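Local structure of ATP/GTP-binding site-containing protein A (Brucella abortus, 6NTR) at residues Y12-D17 against F50-D55. The protein works in the periplasm to maintain the integrity of the cell envelope. Residues are numbered along the deposited sequence; the frame is centred on the assembly and turned at random.
Sequences YDLTLD and FVTRVD. With EDO (1,2-ethanediol), chain G; EDO (1,2-ethanediol), chain I.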
loop_
_atom_site.group_PDB
_atom_site.type_symbol
_atom_site.label_atom_id
_atom_site.label_comp_id
_atom_site.label_asym_id
_atom_site.label_seq_id
_atom_site.Cartn_x
_atom_site.Cartn_y
_atom_site.Cartn_z
ATOM N N TYR A 12 -0.247 7.890 10.025
ATOM C CA TYR A 12 1.193 7.733 10.045
ATOM C C TYR A 12 1.826 9.085 9.785
ATOM O O TYR A 12 1.307 9.876 8.998
ATOM C CB TYR A 12 1.656 6.728 8.989
ATOM C CG TYR A 12 1.077 5.342 9.121
ATOM C CD1 TYR A 12 -0.097 5.003 8.475
ATOM C CD2 TYR A 12 1.719 4.366 9.863
ATOM C CE1 TYR A 12 -0.620 3.740 8.584
ATOM C CE2 TYR A 12 1.200 3.101 9.972
ATOM C CZ TYR A 12 0.025 2.794 9.330
ATOM O OH TYR A 12 -0.536 1.544 9.403
ATOM N N ASP A 13 2.930 9.347 10.458
ATOM C CA ASP A 13 3.732 10.531 10.211
ATOM C C ASP A 13 4.930 10.172 9.342
ATOM O O ASP A 13 5.673 9.236 9.652
ATOM C CB ASP A 13 4.193 11.158 11.519
ATOM C CG ASP A 13 5.126 12.293 11.296
ATOM O OD1 ASP A 13 4.639 13.364 10.883
ATOM O OD2 ASP A 13 6.343 12.107 11.504
ATOM N N LEU A 14 5.044 10.872 8.225
ATOM C CA LEU A 14 6.074 10.635 7.236
ATOM C C LEU A 14 7.302 11.496 7.410
ATOM O O LEU A 14 7.211 12.680 7.691
ATOM C CB LEU A 14 5.518 10.838 5.833
ATOM C CG LEU A 14 4.208 10.151 5.453
ATOM C CD1 LEU A 14 3.942 10.339 3.971
ATOM C CD2 LEU A 14 4.249 8.674 5.800
ATOM N N THR A 15 8.455 10.865 7.238
ATOM C CA THR A 15 9.740 11.519 7.368
ATOM C C THR A 15 10.676 11.035 6.278
ATOM O O THR A 15 10.443 10.010 5.672
ATOM C CB THR A 15 10.344 11.254 8.743
ATOM O OG1 THR A 15 9.937 9.963 9.194
ATOM C CG2 THR A 15 9.848 12.274 9.726
ATOM N N LEU A 16 11.725 11.788 6.008
ATOM C CA LEU A 16 12.678 11.405 4.985
ATOM C C LEU A 16 13.709 10.440 5.565
ATOM O O LEU A 16 14.269 10.696 6.620
ATOM C CB LEU A 16 13.365 12.641 4.430
ATOM C CG LEU A 16 14.417 12.418 3.363
ATOM C CD1 LEU A 16 13.813 11.804 2.122
ATOM C CD2 LEU A 16 15.122 13.715 3.040
ATOM N N ASP A 17 13.959 9.326 4.889
ATOM C CA ASP A 17 14.938 8.381 5.406
ATOM C C ASP A 17 16.306 8.600 4.791
ATOM O O ASP A 17 17.251 8.897 5.492
ATOM C CB ASP A 17 14.476 6.952 5.148
ATOM C CG ASP A 17 15.228 5.931 5.972
ATOM O OD1 ASP A 17 15.375 6.119 7.191
ATOM O OD2 ASP A 17 15.660 4.927 5.389
ATOM N N PHE A 50 -2.378 10.278 0.894
ATOM C CA PHE A 50 -0.936 10.364 1.015
ATOM C C PHE A 50 -0.391 11.765 0.740
ATOM O O PHE A 50 -0.303 12.167 -0.384
ATOM C CB PHE A 50 -0.372 9.388 -0.017
ATOM C CG PHE A 50 1.020 8.948 0.241
ATOM C CD1 PHE A 50 1.303 8.085 1.267
ATOM C CD2 PHE A 50 2.044 9.374 -0.569
ATOM C CE1 PHE A 50 2.590 7.673 1.502
ATOM C CE2 PHE A 50 3.339 8.969 -0.343
ATOM C CZ PHE A 50 3.611 8.118 0.695
ATOM N N VAL A 51 0.033 12.470 1.773
ATOM C CA VAL A 51 0.558 13.820 1.628
ATOM C C VAL A 51 2.036 13.944 1.970
ATOM O O VAL A 51 2.454 13.588 3.043
ATOM C CB VAL A 51 -0.209 14.787 2.531
ATOM C CG1 VAL A 51 0.213 16.210 2.255
ATOM C CG2 VAL A 51 -1.692 14.626 2.329
ATOM N N THR A 52 2.806 14.490 1.045
ATOM C CA THR A 52 4.249 14.641 1.210
ATOM C C THR A 52 4.654 16.072 0.914
ATOM O O THR A 52 4.456 16.551 -0.201
ATOM C CB THR A 52 5.038 13.704 0.290
ATOM O OG1 THR A 52 4.681 13.941 -1.078
ATOM C CG2 THR A 52 4.801 12.254 0.654
ATOM N N ARG A 53 5.278 16.728 1.874
ATOM C CA ARG A 53 5.792 18.060 1.657
ATOM C C ARG A 53 7.281 17.865 1.348
ATOM O O ARG A 53 8.067 17.581 2.233
ATOM C CB ARG A 53 5.606 18.896 2.912
ATOM C CG ARG A 53 4.263 18.714 3.585
ATOM C CD ARG A 53 3.878 19.934 4.398
ATOM N NE ARG A 53 3.801 21.129 3.571
ATOM C CZ ARG A 53 2.695 21.832 3.395
ATOM N NH1 ARG A 53 1.586 21.461 4.000
ATOM N NH2 ARG A 53 2.701 22.902 2.620
ATOM N N VAL A 54 7.660 18.038 0.088
ATOM C CA VAL A 54 9.029 17.828 -0.358
ATOM C C VAL A 54 9.794 19.115 -0.633
ATOM O O VAL A 54 9.374 19.949 -1.407
ATOM C CB VAL A 54 9.057 16.923 -1.615
ATOM C CG1 VAL A 54 10.435 16.855 -2.239
ATOM C CG2 VAL A 54 8.561 15.531 -1.290
ATOM N N ASP A 55 10.910 19.258 0.058
ATOM C CA ASP A 55 11.759 20.410 -0.047
ATOM C C ASP A 55 12.789 20.157 -1.088
ATOM O O ASP A 55 13.323 19.087 -1.177
ATOM C CB ASP A 55 12.479 20.649 1.256
ATOM C CG ASP A 55 11.602 21.204 2.307
ATOM O OD1 ASP A 55 10.546 21.726 1.979
ATOM O OD2 ASP A 55 11.970 21.135 3.475
HETATM C C1 EDO G . -2.646 -1.089 8.231
HETATM O O1 EDO G . -2.215 -0.081 9.155
HETATM C C2 EDO G . -2.041 -0.806 6.873
HETATM O O2 EDO G . -2.401 -1.894 6.024
HETATM C C1 EDO I . 17.435 12.913 6.444
HETATM O O1 EDO I . 17.600 11.560 6.906
HETATM C C2 EDO I . 18.777 13.505 6.027
HETATM O O2 EDO I . 19.166 12.956 4.759
#
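Leu14 meets strand 50-55 through a single methyl, CD1, which touches three groups of that strand. Leu14 CD1 lies over one face of the Phe50 ring in a CH-pi contact, 4.3 Å from the ring centroid. The approach is 28° off the ring normal, and the nearest ring atom is Phe50 CE1, 3.9 Å from Leu14 CD1. Thr52 CG2 packs against the same methyl, also at 3.9 Å from Leu14 CD1, and the carbonyl oxygen of Val51 sits 3.7 Å from Leu14 CD1. The side chains of Leu14 and Phe50 cross at about a right angle. Leu14 points toward the other strand, whereas Phe50 leaves its backbone to the side; chi1 -159° puts its CG anti to the backbone N and beside the carbonyl carbon, swinging the ring along the strand toward Thr52, where one face meets Leu14 CD1.

No hydrogen bond joins the two segments, because strand 25-39 runs between them and pairs antiparallel with both; Leu14 bonds through its backbone to Gly30. The two strands flanking 25-39 therefore run in roughly the same direction, segments 12-17 and 50-55 lying 33° apart, in the curved, barrel-like wall. Met231 of strand 229-240 touches both Leu14 and Phe50, extending the apolar cluster. With only 116 Å² buried, the contact is van der Waals and CH-pi in kind, reaching across an intervening strand.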